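Local coordinates for protein glucosidase (Croceicoccus marinus, PDB 5Z3K) that probably hydrolyses beta-glucosidic O-glycosyl bonds as a beta-glucosidase of glycoside hydrolase family 39 from a deep-sea bacterium, at residues V60-T65 with T108-I113; Q157-K162 with C196-L201; T343-A348 with A361-D366; I374-I379 with L470-V475; P437-R442 with S456-G461. All blocks are in the same frame, centred on the assembly; numbering follows the deposited sequence.

In the fold
Interactions 1 and 2 belong to the closed eight-stranded barrel, where loops following its strands are tied together; their centres lie about 17 Å apart. Interactions 3, 4 and 5 belong to the separate nine-stranded mixed sheet. Interactions 3 and 4 use strands adjacent in that sheet, 357-363 and 369-376, and interactions 4 and 5 likewise share a border, 474-482 beside 438-446. The chemistry follows the place: in the buried contacts 1, 2 and 4, polar side chains (R62 and D64, D159, N376) bond to backbone groups of loops. The partly buried hairpins 3 and 5 rest on antiparallel strand pairing, with a bulge and a salt bridge in interaction 3 and water-bridged histidines in interaction 5.

Interaction 1 of 5, residues V60-T65 with T108-I113; sequences VSRLDT and TIASEI
R62 reaches across to the 108-113 segment and forks one nitrogen between two carbonyls: NH1 donates to S111 O at 3.0 Å and to I113 O at 3.1 Å. S111 O lies 17° out of the guanidinium plane, while I113 O lies in it and receives the N-H on a lone pair. The bend at chi2 (-70°) brings CD to 3.3 Å from S111 O. E112 is the centre of an inverse gamma turn, and its flanking residues supply both carbonyls. The contact ties the loop after barrel strand 53-55 to the end of strand 104-109 in the TIM-barrel fold. An alanine in place of R62 is likely to leave S111 O and I113 O without their shared donor and the turn less firmly fixed. D64 holds the same turn from another point: E112 N donates to D64 OD1 at 2.9 Å, meeting it from above the carboxylate plane. E112 OE1 is 4.1 Å from R62 NH1, well out of the guanidinium plane, so only charge acts there. Further out, N116 ND2 also bonds D64 OD1, H311 ND1 pairs with E112 OE1, and Y57 O takes R62 NH2.

Interaction 2 of 5, residues Q157-K162 with C196-L201; sequences QPDFGK and CVAFPL
D159 bonds with its carboxylate to two successive backbone amides, those of A198 and F199, and so joins two beta-to-alpha loops of the TIM barrel: the one after strand 151-154 and the one that opens at the end of strand 191-197. Among the hydrogen bonds, A198 N donates to D159 OD1 at 2.9 Å, using the syn lone pair, while F199 N reaches D159 OD2 at 3.0 Å, also on the syn side but 29° out of the carboxylate plane. Both oxygens are therefore committed, which fixes the rotation of the group. D159 CG sits between its own backbone N and carbonyl carbon (chi1 51°), a placement that brings the carboxylate to the A198 and F199 amides. A third bond, Q157 N to C196 O at 2.9 Å, fastens the start of the type I turn that runs from Q157 to F160. Apolar contacts fill in around these bonds: A198 CB lies 3.7 Å from Q157 CB and also approaches F160 CD1. Beyond the two segments, M227 of strand 223-229 and Y264 of strand 259-266 touch Q157 and C196, and F206 touches P158 and D159. The aromatic pair F160 and F199 meets rim to rim, centroids 5.5 Å apart and planes inclined at 42°, with F160 CD1 3.3 Å from F199 CZ.

Interaction 3 of 5, residues T343-A348 with A361-D366; sequences TTERLA and AGRTAD
A classic beta bulge marks the point where the hairpin of strands 345-350 and 357-363 begins: T344 and E345 both face R363. The evidence is the double grip on R363 O, which accepts from T344 N at 3.1 Å, tilted 34° from the carbonyl plane, and from E345 N at 3.2 Å, almost head-on. The return bond, R363 N to E345 O, measures 2.8 Å, and further along L347 N donates to A361 O. Between these pairs R346 stands opposite G362. A side chain on G362 would run into T343 OG1, so the close passage of T343 over this residue calls for glycine; that hydroxyl itself bonds to T340 O. On the face carrying E345, R363 and L347, the salt bridge is side-on from the arginine: NE at 2.6 Å and NH2 at 2.8 Å both point to E345 OE2, which lies in the guanidinium plane. OE2 alone takes both N-H groups, NE meeting it nearly along its C-O axis. The carboxylate plane is turned 38° from that of the guanidinium. Both chains run extended beyond CG, which lets them meet above the backbone. L347 crosses R363 at about a right angle, its CD2 4.1 Å from R363 CD, and packs CB to CB on A361. R346, on the other face, forms a salt bridge with D293 and shares a water with L347 O. The short axes are inclined at 136°, far from a flat antiparallel pair, as suits a twisted, bulged beta hairpin within a mixed sheet.

Interaction 4 of 5, residues I374-I379 with L470-V475; sequences ISNYAI and LAVSGV
N376 O is gripped by two successive amides, S473 N at 2.6 Å and G474 N more weakly at 3.4 Å. With both residues facing N376, this is a G1 beta bulge, and S473 takes the left-handed backbone conformation of its first position. Pairing is completed by N376 N, which donates to G474 O at 3.0 Å and 177°. The N376 side chain secures the loop before the bulge: its chi1 of -167° carries the amide toward L470 O, to which ND2 donates at 2.9 Å, with that oxygen in the amide plane. ND2 also bonds Y421 O, so the amide is fixed in rotation, while V472 CG1 rests 3.7 Å from N376 OD1. An alanine here would probably leave L470 O and Y421 O without their donor and the loop from L470 to V472 freer to move. On the same flank, I374 CG2 packs on L470 CD2 at 3.8 Å, with Y424 touching both. S375 and V475 form the next pair and face the other way, onto A285 of helix 277-291, where S375 OG bonds A282 O and S473 OG bonds D279. Strands 357-363 and 438-446 continue the sheet beyond 369-376 and 474-482.

Interaction 5 of 5, residues P437-R442 with S456-G461; sequences PHRVVR and SHEGRG
P437-R442 and S456-G461 run antiparallel, their short strand axes 4.7 Å apart at 161°, as the two arms of a beta hairpin. Two hydrogen-bonded pairs fix the register. H438 and G459 exchange N-H and O in both directions (H438 N to G459 O 2.8 Å), and so do V440 and H457, where V440 N meets H457 O at 2.9 Å and 174°. The pairs R439-E458 and V441-S456 come in between. With CG set between backbone N and carbonyl carbon (chi1 55°), the H438 ring folds over the partner strand, and G459 O stands 3.5 Å above the ring plane, over its centre. At the ring edge, ND1 meets a water at 2.8 Å that also binds G461 O. A second water joins H438 NE2 to H457 NE2. H457 lies alongside V440 and points the same way, its CE1 3.7 Å from V440 CG2. On the opposite face R439 stretches out until NH2 donates to S456 OG at 3.3 Å, while V441 CG2 covers one face of its guanidinium. Within this sheet 452-459 is an outermost strand, and V464 and V466 of strand 464-469 touch V440. R439 NE and E458 OE2 stay 4.7 Å apart, so charge attraction here is at most long-range; backbone bonds, one side-chain hydrogen bond, ring packing and water bridges, rather than ion pairs, appear to carry the contact.

Interaction 1 of 5, residues V60-T65 with T108-I113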
# COMPACT_ATOMS: atom_id res chain seq x y z
N VAL A 60 15.81 1.41 -7.24
CA VAL A 60 16.58 1.65 -8.45
C VAL A 60 16.51 0.38 -9.29
O VAL A 60 17.50 -0.36 -9.40
CB VAL A 60 18.02 2.07 -8.11
CG1 VAL A 60 18.85 2.30 -9.38
CG2 VAL A 60 18.00 3.34 -7.25
N SER A 61 15.33 0.10 -9.86
CA SER A 61 15.03 -1.20 -10.49
C SER A 61 14.14 -1.00 -11.70
O SER A 61 13.14 -1.70 -11.90
CB SER A 61 14.35 -2.14 -9.50
OG SER A 61 15.16 -2.32 -8.35
N ARG A 62 14.52 -0.04 -12.54
CA ARG A 62 13.73 0.33 -13.71
C ARG A 62 14.27 -0.36 -14.95
O ARG A 62 15.47 -0.59 -15.09
CB ARG A 62 13.75 1.85 -13.90
CG ARG A 62 13.23 2.63 -12.72
CD ARG A 62 11.74 2.46 -12.56
NE ARG A 62 11.29 3.23 -11.41
CZ ARG A 62 11.07 4.54 -11.41
NH1 ARG A 62 11.24 5.26 -12.52
NH2 ARG A 62 10.66 5.14 -10.29
N LEU A 63 13.36 -0.69 -15.86
CA LEU A 63 13.73 -1.19 -17.18
C LEU A 63 13.66 0.03 -18.11
O LEU A 63 12.63 0.30 -18.72
CB LEU A 63 12.81 -2.32 -17.64
CG LEU A 63 13.13 -2.80 -19.07
CD1 LEU A 63 14.59 -3.19 -19.16
CD2 LEU A 63 12.22 -3.94 -19.51
N ASP A 64 14.76 0.78 -18.17
CA ASP A 64 14.74 2.00 -18.97
C ASP A 64 14.70 1.66 -20.45
O ASP A 64 15.20 0.61 -20.89
CB ASP A 64 15.94 2.89 -18.64
CG ASP A 64 15.66 4.37 -18.89
OD1 ASP A 64 14.50 4.74 -19.13
OD2 ASP A 64 16.61 5.19 -18.82
N THR A 65 14.05 2.53 -21.23
CA THR A 65 13.84 2.29 -22.65
C THR A 65 14.91 2.94 -23.52
O THR A 65 14.84 2.83 -24.74
CB THR A 65 12.45 2.78 -23.07
OG1 THR A 65 12.23 4.09 -22.55
CG2 THR A 65 11.38 1.83 -22.53
N THR A 108 7.21 -3.48 -10.53
CA THR A 108 6.73 -2.52 -11.51
C THR A 108 7.73 -2.43 -12.66
O THR A 108 8.90 -2.08 -12.45
CB THR A 108 6.50 -1.14 -10.89
OG1 THR A 108 5.58 -1.25 -9.78
CG2 THR A 108 5.89 -0.18 -11.92
N ILE A 109 7.26 -2.75 -13.85
CA ILE A 109 8.01 -2.60 -15.10
C ILE A 109 7.80 -1.17 -15.61
O ILE A 109 6.72 -0.83 -16.09
CB ILE A 109 7.55 -3.63 -16.14
CG1 ILE A 109 7.73 -5.05 -15.58
CG2 ILE A 109 8.30 -3.44 -17.48
CD1 ILE A 109 7.03 -6.13 -16.38
N ALA A 110 8.84 -0.34 -15.53
CA ALA A 110 8.73 1.06 -15.93
C ALA A 110 10.09 1.60 -16.33
O ALA A 110 11.13 1.11 -15.89
CB ALA A 110 8.14 1.92 -14.81
N SER A 111 10.07 2.66 -17.16
CA SER A 111 11.30 3.33 -17.55
C SER A 111 11.81 4.19 -16.40
O SER A 111 11.24 4.22 -15.30
CB SER A 111 11.08 4.17 -18.81
OG SER A 111 10.34 5.35 -18.50
N GLU A 112 12.90 4.91 -16.66
CA GLU A 112 13.53 5.78 -15.66
C GLU A 112 12.79 7.13 -15.58
O GLU A 112 13.33 8.20 -15.87
CB GLU A 112 15.01 5.96 -15.97
CG GLU A 112 15.78 6.71 -14.91
CD GLU A 112 15.44 6.23 -13.50
OE1 GLU A 112 14.95 7.05 -12.70
OE2 GLU A 112 15.68 5.04 -13.21
N ILE A 113 11.53 7.05 -15.18
CA ILE A 113 10.73 8.24 -14.89
C ILE A 113 11.32 8.97 -13.68
O ILE A 113 11.52 8.33 -12.63
CB ILE A 113 9.27 7.85 -14.63
CG1 ILE A 113 8.66 7.19 -15.86
CG2 ILE A 113 8.47 9.06 -14.13
CD1 ILE A 113 7.52 6.21 -15.55
O HOH W 1 11.06 -1.93 -14.06
O HOH W 2 10.72 -1.75 -10.49
O HOH W 3 9.96 7.85 -10.43

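Interaction 2 of 5, residues Q157-K162 with C196-L201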
# COMPACT_ATOMS: atom_id res chain seq x y z
N GLN A 157 1.22 5.68 -13.75
CA GLN A 157 0.59 6.96 -14.05
C GLN A 157 0.76 7.40 -15.51
O GLN A 157 1.20 8.52 -15.78
CB GLN A 157 1.10 8.04 -13.12
CG GLN A 157 1.50 7.50 -11.76
CD GLN A 157 1.87 8.56 -10.74
OE1 GLN A 157 1.21 9.59 -10.63
NE2 GLN A 157 2.92 8.29 -9.98
N PRO A 158 0.39 6.55 -16.48
CA PRO A 158 0.47 6.99 -17.89
C PRO A 158 -0.47 8.14 -18.20
O PRO A 158 -0.23 8.85 -19.18
CB PRO A 158 0.09 5.73 -18.68
CG PRO A 158 -0.79 4.96 -17.73
CD PRO A 158 -0.14 5.18 -16.38
N ASP A 159 -1.52 8.35 -17.41
CA ASP A 159 -2.46 9.45 -17.61
C ASP A 159 -2.06 10.72 -16.87
O ASP A 159 -2.82 11.69 -16.88
CB ASP A 159 -3.87 9.02 -17.19
CG ASP A 159 -3.92 8.41 -15.78
OD1 ASP A 159 -2.88 7.89 -15.31
OD2 ASP A 159 -5.00 8.46 -15.15
N PHE A 160 -0.89 10.73 -16.23
CA PHE A 160 -0.42 11.90 -15.49
C PHE A 160 0.27 12.85 -16.48
O PHE A 160 1.49 13.04 -16.47
CB PHE A 160 0.52 11.48 -14.37
CG PHE A 160 0.73 12.53 -13.33
CD1 PHE A 160 -0.22 12.77 -12.35
CD2 PHE A 160 1.90 13.27 -13.30
CE1 PHE A 160 -0.02 13.73 -11.39
CE2 PHE A 160 2.10 14.24 -12.34
CZ PHE A 160 1.15 14.47 -11.39
N GLY A 161 -0.55 13.44 -17.35
CA GLY A 161 0.03 14.19 -18.45
C GLY A 161 0.94 13.30 -19.27
O GLY A 161 0.71 12.10 -19.43
N LYS A 162 2.01 13.90 -19.80
CA LYS A 162 3.07 13.17 -20.47
C LYS A 162 4.30 13.00 -19.57
O LYS A 162 5.39 12.72 -20.06
CB LYS A 162 3.47 13.86 -21.77
CG LYS A 162 2.30 14.18 -22.68
CD LYS A 162 1.67 12.92 -23.24
CE LYS A 162 0.54 13.26 -24.21
NZ LYS A 162 -0.63 12.32 -24.11
N CYS A 196 -1.72 1.27 -13.52
CA CYS A 196 -1.46 2.25 -12.47
C CYS A 196 -2.08 3.60 -12.83
O CYS A 196 -1.37 4.60 -12.98
CB CYS A 196 0.03 2.39 -12.16
SG CYS A 196 0.35 3.38 -10.66
N VAL A 197 -3.41 3.61 -12.96
CA VAL A 197 -4.16 4.82 -13.26
C VAL A 197 -3.92 5.87 -12.19
O VAL A 197 -4.18 5.64 -11.00
CB VAL A 197 -5.65 4.49 -13.38
CG1 VAL A 197 -6.45 5.73 -13.79
CG2 VAL A 197 -5.88 3.35 -14.37
N ALA A 198 -3.48 7.06 -12.61
CA ALA A 198 -3.26 8.15 -11.66
C ALA A 198 -4.56 8.86 -11.30
O ALA A 198 -4.69 9.36 -10.18
CB ALA A 198 -2.26 9.16 -12.22
N PHE A 199 -5.49 8.95 -12.24
CA PHE A 199 -6.73 9.72 -12.08
C PHE A 199 -7.93 8.78 -12.25
O PHE A 199 -8.63 8.84 -13.26
CB PHE A 199 -6.79 10.87 -13.08
CG PHE A 199 -5.58 11.79 -13.02
CD1 PHE A 199 -4.99 12.10 -11.81
CD2 PHE A 199 -5.06 12.33 -14.18
CE1 PHE A 199 -3.90 12.94 -11.75
CE2 PHE A 199 -3.97 13.17 -14.12
CZ PHE A 199 -3.38 13.48 -12.91
N PRO A 200 -8.20 7.91 -11.26
CA PRO A 200 -9.15 6.81 -11.48
C PRO A 200 -10.60 7.22 -11.63
O PRO A 200 -11.41 6.37 -12.03
CB PRO A 200 -8.97 5.93 -10.23
CG PRO A 200 -8.44 6.87 -9.19
CD PRO A 200 -7.55 7.83 -9.93
N LEU A 201 -10.98 8.46 -11.33
CA LEU A 201 -12.33 8.92 -11.62
C LEU A 201 -12.39 9.74 -12.90
O LEU A 201 -13.36 10.47 -13.12
CB LEU A 201 -12.90 9.73 -10.45
CG LEU A 201 -13.01 9.04 -9.08
CD1 LEU A 201 -13.65 9.96 -8.05
CD2 LEU A 201 -13.77 7.72 -9.19

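Interaction 3 of 5, residues T343-A348 with A361-D366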
# COMPACT_ATOMS: atom_id res chain seq x y z
N THR A 343 -3.18 -10.58 11.70
CA THR A 343 -4.02 -11.61 12.29
C THR A 343 -4.78 -12.32 11.18
O THR A 343 -4.92 -11.81 10.06
CB THR A 343 -4.99 -11.01 13.30
OG1 THR A 343 -5.89 -10.11 12.63
CG2 THR A 343 -4.23 -10.27 14.39
N THR A 344 -5.23 -13.53 11.46
CA THR A 344 -5.88 -14.29 10.41
C THR A 344 -7.38 -14.38 10.57
O THR A 344 -8.09 -14.44 9.57
CB THR A 344 -5.31 -15.71 10.33
OG1 THR A 344 -5.42 -16.33 11.61
CG2 THR A 344 -3.85 -15.66 9.91
N GLU A 345 -7.86 -14.39 11.80
CA GLU A 345 -9.29 -14.49 12.06
C GLU A 345 -9.77 -13.13 12.52
O GLU A 345 -9.38 -12.65 13.59
CB GLU A 345 -9.56 -15.60 13.07
CG GLU A 345 -9.20 -16.97 12.49
CD GLU A 345 -9.47 -18.12 13.43
OE1 GLU A 345 -9.45 -19.28 12.96
OE2 GLU A 345 -9.70 -17.88 14.64
N ARG A 346 -10.60 -12.48 11.71
CA ARG A 346 -11.16 -11.20 12.11
C ARG A 346 -12.24 -11.43 13.16
O ARG A 346 -13.01 -12.39 13.08
CB ARG A 346 -11.75 -10.47 10.90
CG ARG A 346 -12.26 -9.07 11.22
CD ARG A 346 -12.46 -8.30 9.94
NE ARG A 346 -13.10 -7.01 10.15
CZ ARG A 346 -13.70 -6.34 9.19
NH1 ARG A 346 -13.74 -6.84 7.95
NH2 ARG A 346 -14.26 -5.17 9.45
N LEU A 347 -12.26 -10.56 14.16
CA LEU A 347 -13.20 -10.63 15.27
C LEU A 347 -14.20 -9.49 15.16
O LEU A 347 -13.88 -8.43 14.60
CB LEU A 347 -12.47 -10.54 16.62
CG LEU A 347 -11.52 -11.71 16.91
CD1 LEU A 347 -10.69 -11.43 18.18
CD2 LEU A 347 -12.28 -13.02 17.03
N ALA A 348 -15.40 -9.69 15.69
CA ALA A 348 -16.41 -8.64 15.67
C ALA A 348 -16.08 -7.56 16.69
O ALA A 348 -15.91 -7.86 17.88
CB ALA A 348 -17.79 -9.23 15.98
N ALA A 361 -10.63 -5.57 14.88
CA ALA A 361 -10.17 -6.59 15.82
C ALA A 361 -9.90 -7.90 15.11
O ALA A 361 -10.59 -8.27 14.16
CB ALA A 361 -11.21 -6.81 16.93
N GLY A 362 -8.90 -8.63 15.61
CA GLY A 362 -8.55 -9.91 15.01
C GLY A 362 -7.73 -10.75 15.97
O GLY A 362 -7.26 -10.27 17.00
N ARG A 363 -7.59 -12.03 15.64
CA ARG A 363 -6.76 -12.91 16.47
C ARG A 363 -5.85 -13.75 15.59
O ARG A 363 -6.15 -14.02 14.42
CB ARG A 363 -7.61 -13.80 17.38
CG ARG A 363 -8.52 -14.77 16.68
CD ARG A 363 -9.24 -15.66 17.69
NE ARG A 363 -9.87 -16.79 17.02
CZ ARG A 363 -10.85 -17.53 17.54
NH1 ARG A 363 -11.31 -17.25 18.75
NH2 ARG A 363 -11.35 -18.54 16.85
N THR A 364 -4.70 -14.14 16.15
CA THR A 364 -3.72 -14.91 15.39
C THR A 364 -4.17 -16.35 15.18
O THR A 364 -5.05 -16.86 15.88
CB THR A 364 -2.37 -14.92 16.11
OG1 THR A 364 -2.58 -15.35 17.46
CG2 THR A 364 -1.74 -13.54 16.12
N ALA A 365 -3.51 -17.02 14.23
CA ALA A 365 -3.94 -18.37 13.86
C ALA A 365 -3.86 -19.33 15.05
O ALA A 365 -4.74 -20.19 15.22
CB ALA A 365 -3.09 -18.90 12.70
N ASP A 366 -2.85 -19.18 15.91
CA ASP A 366 -2.72 -20.06 17.06
C ASP A 366 -3.70 -19.73 18.18
O ASP A 366 -3.72 -20.44 19.19
CB ASP A 366 -1.28 -20.05 17.59
CG ASP A 366 -0.86 -18.72 18.20
OD1 ASP A 366 -1.69 -17.79 18.33
OD2 ASP A 366 0.33 -18.59 18.57
O HOH W 4 -7.57 -18.53 16.25
O HOH W 5 -13.28 -6.27 12.98

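Interaction 4 of 5, residues I374-I379 with L470-V475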
# COMPACT_ATOMS: atom_id res chain seq x y z
N ILE A 374 -7.48 0.84 17.25
CA ILE A 374 -8.41 1.96 17.35
C ILE A 374 -7.72 3.22 16.86
O ILE A 374 -6.65 3.57 17.36
CB ILE A 374 -8.89 2.17 18.80
CG1 ILE A 374 -9.50 0.90 19.39
CG2 ILE A 374 -9.86 3.36 18.87
CD1 ILE A 374 -9.62 0.95 20.91
N SER A 375 -8.34 3.92 15.92
CA SER A 375 -7.86 5.24 15.51
C SER A 375 -8.95 6.26 15.74
O SER A 375 -10.11 6.04 15.38
CB SER A 375 -7.43 5.27 14.04
OG SER A 375 -6.94 6.56 13.69
N ASN A 376 -8.57 7.39 16.34
CA ASN A 376 -9.46 8.52 16.55
C ASN A 376 -8.97 9.64 15.63
O ASN A 376 -8.05 10.39 15.98
CB ASN A 376 -9.45 8.95 18.03
CG ASN A 376 -10.57 9.91 18.36
OD1 ASN A 376 -11.44 10.18 17.52
ND2 ASN A 376 -10.57 10.41 19.58
N TYR A 377 -9.57 9.74 14.45
CA TYR A 377 -9.17 10.69 13.42
C TYR A 377 -10.31 11.66 13.12
O TYR A 377 -11.46 11.24 12.96
CB TYR A 377 -8.75 9.97 12.12
CG TYR A 377 -8.48 10.96 11.02
CD1 TYR A 377 -7.26 11.62 10.95
CD2 TYR A 377 -9.46 11.29 10.09
CE1 TYR A 377 -7.01 12.55 9.97
CE2 TYR A 377 -9.22 12.24 9.11
CZ TYR A 377 -7.99 12.86 9.06
OH TYR A 377 -7.74 13.80 8.08
N ALA A 378 -9.98 12.94 12.99
CA ALA A 378 -10.97 13.97 12.69
C ALA A 378 -10.63 14.64 11.36
O ALA A 378 -9.53 15.18 11.20
CB ALA A 378 -11.04 15.01 13.81
N ILE A 379 -11.56 14.59 10.41
CA ILE A 379 -11.42 15.40 9.20
C ILE A 379 -11.40 16.87 9.61
O ILE A 379 -12.29 17.31 10.36
CB ILE A 379 -12.58 15.13 8.23
CG1 ILE A 379 -12.55 13.69 7.70
CG2 ILE A 379 -12.54 16.12 7.07
CD1 ILE A 379 -13.87 13.25 7.08
N LEU A 470 -8.05 8.95 24.77
CA LEU A 470 -7.47 8.82 23.43
C LEU A 470 -8.02 10.00 22.63
O LEU A 470 -9.06 9.87 21.97
CB LEU A 470 -7.80 7.48 22.79
CG LEU A 470 -7.27 7.28 21.36
CD1 LEU A 470 -5.75 7.19 21.33
CD2 LEU A 470 -7.91 6.05 20.70
N ALA A 471 -7.34 11.14 22.71
CA ALA A 471 -7.78 12.33 22.00
C ALA A 471 -7.69 12.11 20.50
O ALA A 471 -7.05 11.17 20.01
CB ALA A 471 -6.94 13.54 22.39
N VAL A 472 -8.33 13.01 19.75
CA VAL A 472 -8.25 12.93 18.30
C VAL A 472 -6.80 12.96 17.85
O VAL A 472 -5.92 13.52 18.53
CB VAL A 472 -9.05 14.06 17.61
CG1 VAL A 472 -10.53 13.77 17.72
CG2 VAL A 472 -8.72 15.40 18.22
N SER A 473 -6.54 12.34 16.70
CA SER A 473 -5.19 12.18 16.14
C SER A 473 -4.34 11.25 17.01
O SER A 473 -3.17 11.52 17.27
CB SER A 473 -4.50 13.52 15.92
OG SER A 473 -5.31 14.40 15.13
N GLY A 474 -4.94 10.15 17.45
CA GLY A 474 -4.22 9.13 18.18
C GLY A 474 -4.63 7.75 17.71
O GLY A 474 -5.75 7.54 17.22
N VAL A 475 -3.70 6.80 17.86
CA VAL A 475 -3.86 5.42 17.42
C VAL A 475 -3.45 4.51 18.56
O VAL A 475 -2.39 4.71 19.17
CB VAL A 475 -3.02 5.12 16.15
CG1 VAL A 475 -3.20 3.67 15.71
CG2 VAL A 475 -3.41 6.08 15.02
O HOH W 6 -7.15 13.76 13.49

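Interaction 5 of 5, residues P437-R442 with S456-G461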
# COMPACT_ATOMS: atom_id res chain seq x y z
N PRO A 437 -5.04 -17.13 33.24
CA PRO A 437 -4.22 -15.91 33.21
C PRO A 437 -4.06 -15.36 31.79
O PRO A 437 -3.88 -16.11 30.83
CB PRO A 437 -2.88 -16.37 33.79
CG PRO A 437 -3.20 -17.62 34.55
CD PRO A 437 -4.31 -18.27 33.81
N HIS A 438 -4.11 -14.03 31.69
CA HIS A 438 -3.89 -13.35 30.42
C HIS A 438 -3.08 -12.09 30.67
O HIS A 438 -2.97 -11.61 31.80
CB HIS A 438 -5.21 -13.01 29.73
CG HIS A 438 -6.16 -12.21 30.57
ND1 HIS A 438 -7.40 -12.68 30.93
CD2 HIS A 438 -6.06 -10.96 31.08
CE1 HIS A 438 -8.03 -11.76 31.65
NE2 HIS A 438 -7.23 -10.71 31.76
N ARG A 439 -2.51 -11.55 29.58
CA ARG A 439 -1.77 -10.30 29.61
C ARG A 439 -2.45 -9.29 28.70
O ARG A 439 -2.85 -9.62 27.58
CB ARG A 439 -0.31 -10.49 29.17
CG ARG A 439 0.57 -9.29 29.51
CD ARG A 439 2.05 -9.48 29.14
NE ARG A 439 2.80 -8.28 29.49
CZ ARG A 439 3.94 -7.90 28.92
NH1 ARG A 439 4.49 -8.64 27.96
NH2 ARG A 439 4.54 -6.78 29.31
N VAL A 440 -2.58 -8.05 29.19
CA VAL A 440 -3.11 -6.93 28.42
C VAL A 440 -1.99 -5.91 28.24
O VAL A 440 -1.47 -5.37 29.22
CB VAL A 440 -4.31 -6.27 29.13
CG1 VAL A 440 -4.93 -5.20 28.24
CG2 VAL A 440 -5.33 -7.32 29.57
N VAL A 441 -1.62 -5.65 26.99
CA VAL A 441 -0.60 -4.67 26.65
C VAL A 441 -1.22 -3.61 25.75
O VAL A 441 -2.09 -3.91 24.92
CB VAL A 441 0.62 -5.34 25.98
CG1 VAL A 441 1.66 -4.31 25.63
CG2 VAL A 441 1.21 -6.40 26.88
N ARG A 442 -0.76 -2.36 25.89
CA ARG A 442 -1.28 -1.26 25.10
C ARG A 442 -0.13 -0.49 24.46
O ARG A 442 0.84 -0.14 25.15
CB ARG A 442 -2.12 -0.33 25.98
CG ARG A 442 -2.36 1.07 25.43
CD ARG A 442 -3.32 1.85 26.34
NE ARG A 442 -2.66 2.50 27.48
CZ ARG A 442 -2.35 3.79 27.54
NH1 ARG A 442 -2.62 4.60 26.52
NH2 ARG A 442 -1.76 4.28 28.63
N SER A 456 0.88 -2.26 30.79
CA SER A 456 0.53 -3.67 30.70
C SER A 456 0.22 -4.18 32.10
O SER A 456 0.71 -3.65 33.10
CB SER A 456 1.64 -4.50 30.08
OG SER A 456 2.70 -4.67 31.00
N HIS A 457 -0.59 -5.23 32.14
CA HIS A 457 -0.89 -5.92 33.38
C HIS A 457 -1.33 -7.34 33.04
O HIS A 457 -1.59 -7.67 31.88
CB HIS A 457 -1.96 -5.19 34.20
CG HIS A 457 -3.36 -5.44 33.72
ND1 HIS A 457 -3.99 -4.64 32.80
CD2 HIS A 457 -4.24 -6.42 34.03
CE1 HIS A 457 -5.20 -5.10 32.56
NE2 HIS A 457 -5.38 -6.18 33.30
N GLU A 458 -1.38 -8.17 34.07
CA GLU A 458 -1.87 -9.53 33.94
C GLU A 458 -3.10 -9.70 34.82
O GLU A 458 -3.23 -9.07 35.88
CB GLU A 458 -0.79 -10.56 34.32
CG GLU A 458 0.51 -10.40 33.53
CD GLU A 458 1.33 -11.68 33.47
OE1 GLU A 458 1.01 -12.63 34.22
OE2 GLU A 458 2.28 -11.74 32.66
N GLY A 459 -4.01 -10.54 34.35
CA GLY A 459 -5.25 -10.76 35.06
C GLY A 459 -5.79 -12.12 34.70
O GLY A 459 -5.15 -12.91 34.00
N ARG A 460 -7.00 -12.39 35.20
CA ARG A 460 -7.67 -13.66 34.95
C ARG A 460 -9.10 -13.37 34.51
O ARG A 460 -9.58 -12.24 34.57
CB ARG A 460 -7.66 -14.55 36.20
CG ARG A 460 -6.28 -15.02 36.65
CD ARG A 460 -6.37 -16.03 37.81
NE ARG A 460 -6.47 -17.41 37.34
CZ ARG A 460 -7.62 -18.04 37.09
NH1 ARG A 460 -8.78 -17.41 37.27
NH2 ARG A 460 -7.62 -19.29 36.67
N GLY A 461 -9.79 -14.42 34.08
CA GLY A 461 -11.15 -14.28 33.61
C GLY A 461 -11.21 -14.30 32.09
O GLY A 461 -10.24 -13.99 31.40
O HOH W 7 -7.92 -15.35 30.23
O HOH W 8 -7.71 -7.95 33.24
O HOH W 9 2.16 -7.37 32.74